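Local coordinates for protein bottromycin amidohydrolase (Streptomyces purpureus, PDB 6I5S) that probably hydrolyses a thiazoline-containing bottromycin precursor as a zinc-dependent amidohydrolase, acting as the gatekeeper of bottromycin biosynthesis, at residues D92-V97 against G346-N351; L107-T112 against A356-H361. All coordinates share one frame; numbering follows the deposited sequence.

Contact 1: D92-V97 against G346-N351; sequences DAHAHV and GTDCGN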
ATOM      1  N   ASP A  92      -1.191   2.463  -1.834  1.00 22.49           N
ATOM      2  CA  ASP A  92      -0.694   1.240  -1.197  1.00 26.94           C
ATOM      3  C   ASP A  92      -1.530   0.990   0.060  1.00 28.84           C
ATOM      4  O   ASP A  92      -1.400   1.706   1.066  1.00 25.31           O
ATOM      5  CB  ASP A  92       0.796   1.315  -0.872  1.00 26.13           C
ATOM      6  CG  ASP A  92       1.343  -0.015  -0.357  1.00 30.08           C
ATOM      7  OD1 ASP A  92       2.537  -0.237  -0.495  1.00 25.17           O
ATOM      8  OD2 ASP A  92       0.567  -0.842   0.213  1.00 26.29           O
ATOM      9  N   ALA A  93      -2.376  -0.015  -0.005  1.00 25.34           N
ATOM     10  CA  ALA A  93      -3.362  -0.246   1.059  1.00 25.73           C
ATOM     11  C   ALA A  93      -2.793  -0.911   2.317  1.00 25.14           C
ATOM     12  O   ALA A  93      -3.539  -1.111   3.300  1.00 25.34           O
ATOM     13  CB  ALA A  93      -4.511  -1.057   0.519  1.00 28.23           C
ATOM     14  N   HIS A  94      -1.509  -1.214   2.353  1.00 23.40           N
ATOM     15  CA  HIS A  94      -0.915  -1.764   3.565  1.00 26.42           C
ATOM     16  C   HIS A  94       0.572  -1.442   3.551  1.00 31.65           C
ATOM     17  O   HIS A  94       1.372  -2.295   3.178  1.00 26.86           O
ATOM     18  CB  HIS A  94      -1.117  -3.266   3.636  1.00 29.07           C
ATOM     19  CG  HIS A  94      -0.834  -3.878   4.994  1.00 27.79           C
ATOM     20  ND1 HIS A  94      -1.766  -4.625   5.687  1.00 34.33           N
ATOM     21  CD2 HIS A  94       0.272  -3.845   5.781  1.00 39.46           C
ATOM     22  CE1 HIS A  94      -1.250  -4.997   6.847  1.00 28.86           C
ATOM     23  NE2 HIS A  94      -0.008  -4.568   6.919  1.00 34.81           N
ATOM     24  N   ALA A  95       0.966  -0.240   3.959  1.00 28.66           N
ATOM     25  CA  ALA A  95       2.365   0.161   3.941  1.00 30.67           C
ATOM     26  C   ALA A  95       2.835   0.396   5.371  1.00 38.67           C
ATOM     27  O   ALA A  95       2.033   0.679   6.265  1.00 34.30           O
ATOM     28  CB  ALA A  95       2.587   1.420   3.089  1.00 31.95           C
ATOM     29  N   HIS A  96       4.122   0.150   5.600  1.00 28.94           N
ATOM     30  CA  HIS A  96       4.784   0.438   6.867  1.00 30.68           C
ATOM     31  C   HIS A  96       5.884   1.446   6.525  1.00 27.30           C
ATOM     32  O   HIS A  96       7.049   1.097   6.363  1.00 31.01           O
ATOM     33  CB  HIS A  96       5.320  -0.817   7.526  1.00 37.31           C
ATOM     34  CG  HIS A  96       4.228  -1.721   8.021  1.00 75.58           C
ATOM     35  ND1 HIS A  96       3.458  -1.424   9.127  1.00 82.99           N
ATOM     36  CD2 HIS A  96       3.739  -2.881   7.526  1.00 86.74           C
ATOM     37  CE1 HIS A  96       2.559  -2.374   9.304  1.00 80.57           C
ATOM     38  NE2 HIS A  96       2.710  -3.268   8.346  1.00 74.08           N
ATOM     39  N   VAL A  97       5.480   2.698   6.401  1.00 29.32           N
ATOM     40  CA  VAL A  97       6.387   3.804   6.108  1.00 26.60           C
ATOM     41  C   VAL A  97       7.115   4.153   7.390  1.00 30.61           C
ATOM     42  O   VAL A  97       6.483   4.489   8.398  1.00 31.02           O
ATOM     43  CB  VAL A  97       5.602   4.983   5.564  1.00 27.96           C
ATOM     44  CG1 VAL A  97       6.478   6.225   5.545  1.00 32.08           C
ATOM     45  CG2 VAL A  97       5.080   4.599   4.185  1.00 27.39           C
ATOM     46  N   GLY A 346      -2.111  -3.947  -1.428  1.00 23.61           N
ATOM     47  CA  GLY A 346      -1.235  -3.556  -0.347  1.00 24.93           C
ATOM     48  C   GLY A 346      -0.036  -4.482  -0.319  1.00 25.01           C
ATOM     49  O   GLY A 346      -0.084  -5.596  -0.839  1.00 25.91           O
ATOM     50  N   THR A 347       1.047  -4.017   0.322  1.00 23.44           N
ATOM     51  CA  THR A 347       2.337  -4.676   0.165  1.00 25.78           C
ATOM     52  C   THR A 347       2.989  -5.179   1.440  1.00 26.13           C
ATOM     53  O   THR A 347       3.851  -6.065   1.351  1.00 24.85           O
ATOM     54  CB  THR A 347       3.345  -3.732  -0.498  1.00 26.28           C
ATOM     55  OG1 THR A 347       3.583  -2.581   0.325  1.00 26.08           O
ATOM     56  CG2 THR A 347       2.837  -3.319  -1.864  1.00 26.27           C
ATOM     57  N   ASP A 348       2.659  -4.612   2.600  1.00 25.19           N
ATOM     58  CA  ASP A 348       3.466  -4.816   3.807  1.00 24.49           C
ATOM     59  C   ASP A 348       4.912  -4.405   3.564  1.00 27.97           C
ATOM     60  O   ASP A 348       5.845  -4.983   4.128  1.00 27.11           O
ATOM     61  CB  ASP A 348       3.365  -6.277   4.306  1.00 27.31           C
ATOM     62  CG  ASP A 348       3.028  -6.399   5.784  1.00 33.33           C
ATOM     63  OD1 ASP A 348       2.993  -5.415   6.520  1.00 34.56           O
ATOM     64  OD2 ASP A 348       2.780  -7.537   6.200  1.00 34.34           O
ATOM     65  N   CYS A 349       5.107  -3.364   2.745  1.00 27.07           N
ATOM     66  CA  CYS A 349       6.449  -2.888   2.461  1.00 25.15           C
ATOM     67  C   CYS A 349       7.149  -2.551   3.755  1.00 30.26           C
ATOM     68  O   CYS A 349       6.565  -2.025   4.715  1.00 28.12           O
ATOM     69  CB  CYS A 349       6.458  -1.727   1.470  1.00 27.44           C
ATOM     70  SG  CYS A 349       5.533  -0.217   1.981  1.00 30.05           S
ATOM     71  N   GLY A 350       8.444  -2.804   3.761  1.00 26.09           N
ATOM     72  CA  GLY A 350       9.239  -2.784   4.974  1.00 31.00           C
ATOM     73  C   GLY A 350       9.602  -4.162   5.471  1.00 31.98           C
ATOM     74  O   GLY A 350      10.642  -4.326   6.093  1.00 34.10           O
ATOM     75  N   ASN A 351       8.743  -5.143   5.232  1.00 31.97           N
ATOM     76  CA  ASN A 351       9.106  -6.542   5.455  1.00 34.47           C
ATOM     77  C   ASN A 351      10.291  -6.892   4.565  1.00 26.42           C
ATOM     78  O   ASN A 351      10.511  -6.242   3.519  1.00 27.86           O
ATOM     79  CB  ASN A 351       7.948  -7.470   5.107  1.00 38.00           C
ATOM     80  CG  ASN A 351       6.884  -7.541   6.174  1.00 51.97           C
ATOM     81  OD1 ASN A 351       6.846  -6.712   7.052  1.00 40.41           O
ATOM     82  ND2 ASN A 351       5.979  -8.514   6.059  1.00100.00           N
TER
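Asp92 holds CG anti to the backbone N (chi1 -173°), and Thr347 sets OG1 between its own backbone N and carbonyl carbon (chi1 63°). These two torsions let the side chains cross at about a right angle. His94, Ala95 and His96 form the HxH motif of the amidohydrolase superfamily at and just past the end of strand 84-95, and Asp348 is the aspartate that completes this metal site. His94 NE2, His96 NE2 and Asp348 OD1 all bind one zinc ion, which the carboxylated lysine Xaa183 also ligates. Asp348 OD1 lies 3.1 Å from His94 NE2 and 2.8 Å from His96 NE2. The shared metal, not a hydrogen bond, explains this closeness. The carboxylate lies beside both rings but is turned 70° from the plane of His94. The ligands have second-shell partners: Glu228 is hydrogen-bonded to His94 ND1, and Arg279 makes a salt bridge with Asp348 OD2.

Behind the site, Thr347 OG1 donates to the syn lone pair of Asp92 OD1 (2.7 Å). The same OG1 accepts from Cys349 N in an ST turn. Asp92 OD2 accepts from His94 N at 3.0 Å in an Asx turn, tying the carboxylate to the backbone of a zinc ligand. The Asp348 backbone is tied in too, by Asp348 N to His94 O at 2.7 Å. Gly346 packs so closely that a CB there would run into His94 N. Between the two histidines, Ala95 CB meets Cys349 SG at 3.5 Å.

Contact 2: L107-T112 against A356-H361; sequences LVHGVT and AGPSFH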
ATOM      1  N   LEU A 107       6.181   7.585  -4.234  1.00 24.69           N
ATOM      2  CA  LEU A 107       5.858   8.619  -5.208  1.00 26.04           C
ATOM      3  C   LEU A 107       6.370   8.249  -6.585  1.00 25.83           C
ATOM      4  O   LEU A 107       5.691   8.440  -7.591  1.00 27.44           O
ATOM      5  CB  LEU A 107       6.504   9.942  -4.799  1.00 27.99           C
ATOM      6  CG  LEU A 107       5.829  10.636  -3.622  1.00 34.04           C
ATOM      7  CD1 LEU A 107       6.697  11.864  -3.285  1.00 37.61           C
ATOM      8  CD2 LEU A 107       4.414  11.020  -4.000  1.00 37.80           C
ATOM      9  N   VAL A 108       7.593   7.756  -6.637  1.00 26.40           N
ATOM     10  CA  VAL A 108       8.227   7.426  -7.923  1.00 33.21           C
ATOM     11  C   VAL A 108       7.412   6.385  -8.680  1.00 28.05           C
ATOM     12  O   VAL A 108       7.426   6.343  -9.918  1.00 29.52           O
ATOM     13  CB  VAL A 108       9.669   6.934  -7.641  1.00 30.84           C
ATOM     14  CG1 VAL A 108      10.179   6.043  -8.744  1.00 48.25           C
ATOM     15  CG2 VAL A 108      10.577   8.124  -7.409  1.00 35.23           C
ATOM     16  N   HIS A 109       6.665   5.548  -7.957  1.00 24.42           N
ATOM     17  CA  HIS A 109       5.902   4.479  -8.561  1.00 28.34           C
ATOM     18  C   HIS A 109       4.426   4.806  -8.672  1.00 27.22           C
ATOM     19  O   HIS A 109       3.631   3.896  -8.965  1.00 25.81           O
ATOM     20  CB  HIS A 109       6.138   3.159  -7.805  1.00 27.53           C
ATOM     21  CG  HIS A 109       7.532   2.668  -8.006  1.00 25.00           C
ATOM     22  ND1 HIS A 109       8.587   3.086  -7.232  1.00 26.15           N
ATOM     23  CD2 HIS A 109       8.055   1.836  -8.949  1.00 29.31           C
ATOM     24  CE1 HIS A 109       9.712   2.564  -7.703  1.00 29.64           C
ATOM     25  NE2 HIS A 109       9.418   1.801  -8.743  1.00 28.47           N
ATOM     26  N   GLY A 110       4.074   6.091  -8.533  1.00 25.38           N
ATOM     27  CA  GLY A 110       2.713   6.553  -8.757  1.00 28.39           C
ATOM     28  C   GLY A 110       1.803   6.433  -7.558  1.00 25.82           C
ATOM     29  O   GLY A 110       0.591   6.631  -7.681  1.00 24.54           O
ATOM     30  N   VAL A 111       2.357   6.063  -6.420  1.00 25.35           N
ATOM     31  CA  VAL A 111       1.580   5.880  -5.190  1.00 26.10           C
ATOM     32  C   VAL A 111       1.529   7.225  -4.471  1.00 24.83           C
ATOM     33  O   VAL A 111       2.543   7.705  -3.933  1.00 26.42           O
ATOM     34  CB  VAL A 111       2.191   4.811  -4.299  1.00 24.63           C
ATOM     35  CG1 VAL A 111       1.344   4.707  -3.003  1.00 24.86           C
ATOM     36  CG2 VAL A 111       2.241   3.453  -4.970  1.00 28.40           C
ATOM     37  N   THR A 112       0.348   7.826  -4.460  1.00 25.03           N
ATOM     38  CA  THR A 112       0.138   9.137  -3.904  1.00 25.07           C
ATOM     39  C   THR A 112      -0.584   9.128  -2.562  1.00 24.58           C
ATOM     40  O   THR A 112      -0.832  10.205  -2.014  1.00 25.15           O
ATOM     41  CB  THR A 112      -0.644  10.027  -4.901  1.00 25.59           C
ATOM     42  OG1 THR A 112      -1.877   9.426  -5.258  1.00 30.36           O
ATOM     43  CG2 THR A 112       0.152  10.249  -6.198  1.00 27.50           C
ATOM     44  N   ALA A 356       9.243  -0.443  -0.643  1.00 27.50           N
ATOM     45  CA  ALA A 356       8.217   0.574  -0.896  1.00 25.51           C
ATOM     46  C   ALA A 356       8.352   1.162  -2.309  1.00 22.98           C
ATOM     47  O   ALA A 356       9.387   1.726  -2.677  1.00 27.12           O
ATOM     48  CB  ALA A 356       8.315   1.711   0.150  1.00 28.05           C
ATOM     49  N   GLY A 357       7.278   1.079  -3.077  1.00 27.36           N
ATOM     50  CA  GLY A 357       7.293   1.529  -4.448  1.00 24.24           C
ATOM     51  C   GLY A 357       7.211   0.371  -5.437  1.00 23.52           C
ATOM     52  O   GLY A 357       6.130   0.026  -5.954  1.00 29.69           O
ATOM     53  N   PRO A 358       8.340  -0.278  -5.716  1.00 25.13           N
ATOM     54  CA  PRO A 358       8.277  -1.419  -6.658  1.00 25.49           C
ATOM     55  C   PRO A 358       7.369  -2.535  -6.184  1.00 25.20           C
ATOM     56  O   PRO A 358       6.726  -3.175  -7.012  1.00 26.06           O
ATOM     57  CB  PRO A 358       9.738  -1.892  -6.748  1.00 30.81           C
ATOM     58  CG  PRO A 358      10.547  -0.797  -6.171  1.00 32.61           C
ATOM     59  CD  PRO A 358       9.704  -0.029  -5.239  1.00 25.63           C
ATOM     60  N   SER A 359       7.289  -2.760  -4.870  1.00 25.79           N
ATOM     61  CA  SER A 359       6.463  -3.848  -4.330  1.00 25.15           C
ATOM     62  C   SER A 359       4.986  -3.637  -4.653  1.00 26.95           C
ATOM     63  O   SER A 359       4.211  -4.617  -4.740  1.00 28.78           O
ATOM     64  CB  SER A 359       6.650  -3.973  -2.811  1.00 29.35           C
ATOM     65  OG  SER A 359       6.268  -2.807  -2.103  1.00 26.94           O
ATOM     66  N   PHE A 360       4.572  -2.381  -4.800  1.00 24.40           N
ATOM     67  CA  PHE A 360       3.193  -2.109  -5.195  1.00 25.67           C
ATOM     68  C   PHE A 360       2.894  -2.766  -6.543  1.00 26.06           C
ATOM     69  O   PHE A 360       1.852  -3.419  -6.732  1.00 25.26           O
ATOM     70  CB  PHE A 360       2.944  -0.605  -5.261  1.00 22.25           C
ATOM     71  CG  PHE A 360       1.530  -0.250  -5.553  1.00 21.12           C
ATOM     72  CD1 PHE A 360       0.605  -0.345  -4.545  1.00 26.45           C
ATOM     73  CD2 PHE A 360       1.107   0.066  -6.827  1.00 25.39           C
ATOM     74  CE1 PHE A 360      -0.739  -0.058  -4.772  1.00 25.76           C
ATOM     75  CE2 PHE A 360      -0.236   0.384  -7.063  1.00 26.75           C
ATOM     76  CZ  PHE A 360      -1.158   0.297  -6.030  1.00 26.15           C
ATOM     77  N   HIS A 361       3.792  -2.567  -7.507  1.00 24.33           N
ATOM     78  CA  HIS A 361       3.639  -3.183  -8.820  1.00 27.30           C
ATOM     79  C   HIS A 361       3.866  -4.683  -8.774  1.00 27.14           C
ATOM     80  O   HIS A 361       3.289  -5.394  -9.597  1.00 25.36           O
ATOM     81  CB  HIS A 361       4.538  -2.414  -9.809  1.00 27.47           C
ATOM     82  CG  HIS A 361       4.065  -1.009  -9.952  1.00 25.73           C
ATOM     83  ND1 HIS A 361       2.942  -0.701 -10.695  1.00 29.26           N
ATOM     84  CD2 HIS A 361       4.430   0.122  -9.309  1.00 26.01           C
ATOM     85  CE1 HIS A 361       2.684   0.592 -10.547  1.00 30.02           C
ATOM     86  NE2 HIS A 361       3.554   1.105  -9.692  1.00 29.51           N
TER
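Gly357 packs its backbone against one face of the His109 imidazole. Its CA lies 3.4 Å from His109 ND1, and its carbonyl carbon sits over the same face, toward the rim. A CB on Gly357 would strike that ND1 and would also jam against the carbonyl O of Ala356. Pro358 comes next and continues the cover. Its N lies over the centre of the His109 ring, and its CD makes a CH-pi contact 3.9 Å from the ring centroid. In His109, CG anti to the carbonyl carbon (chi1 -69°) carries the ring to Gly357 and Pro358, and the second torsion turns its face to them. His109 ND1 is hydrogen-bonded to Gly105 O, which fixes the rotation of the ring, and Trp438 meets the ring edge-to-face. With an alanine here, Gly357 and Pro358 would probably lose the surface they rest on, leaving a gap beside Trp438 and Gly105 O without its ND1 partner.

His109 is the first residue past helix 100-108, which a Schellman motif closes with Gly110 as the C-prime residue. This is the return corner of a beta-alpha-beta crossover, from strand 84-95 through the helix to the parallel strand 111-116. Helix 358-369 packs across the corner. After Ser359, Phe360 turns back, with CG anti to the backbone N (chi1 -175°), and offers a ring face to Val111. The CG2 branch of Val111 does the touching, 3.8 Å from Phe360 CG. His361 then reaches the corner with its ring edge. Its NE2 donates to a lone pair of His109 O, in the carbonyl plane, at 2.9 Å and a nearly straight 174°. Its ND1 is hydrogen-bonded to a glycerol, probably from the crystallisation liquor.

The centres of contacts 1 and 2 lie about 10 Å apart. Their segments alternate along the chain: 92-97, 107-112, 346-351, 356-361. Strand 84-95 carries the first segment, and its parallel neighbour 111-116 takes in the end of the second, so both contacts reach one sheet. The other two segments lie in the loop after strand 342-343 and on helix 358-369, which follows it. The contacts also touch directly: Thr347 CG2 packs on Ser359 O at 3.4 Å, and Val111 CG1 on Asp92 N. Contact 1 is at the zinc site; contact 2 lies farther from the metal and joins helix 358-369 to the turn between helix 100-108 and strand 111-116.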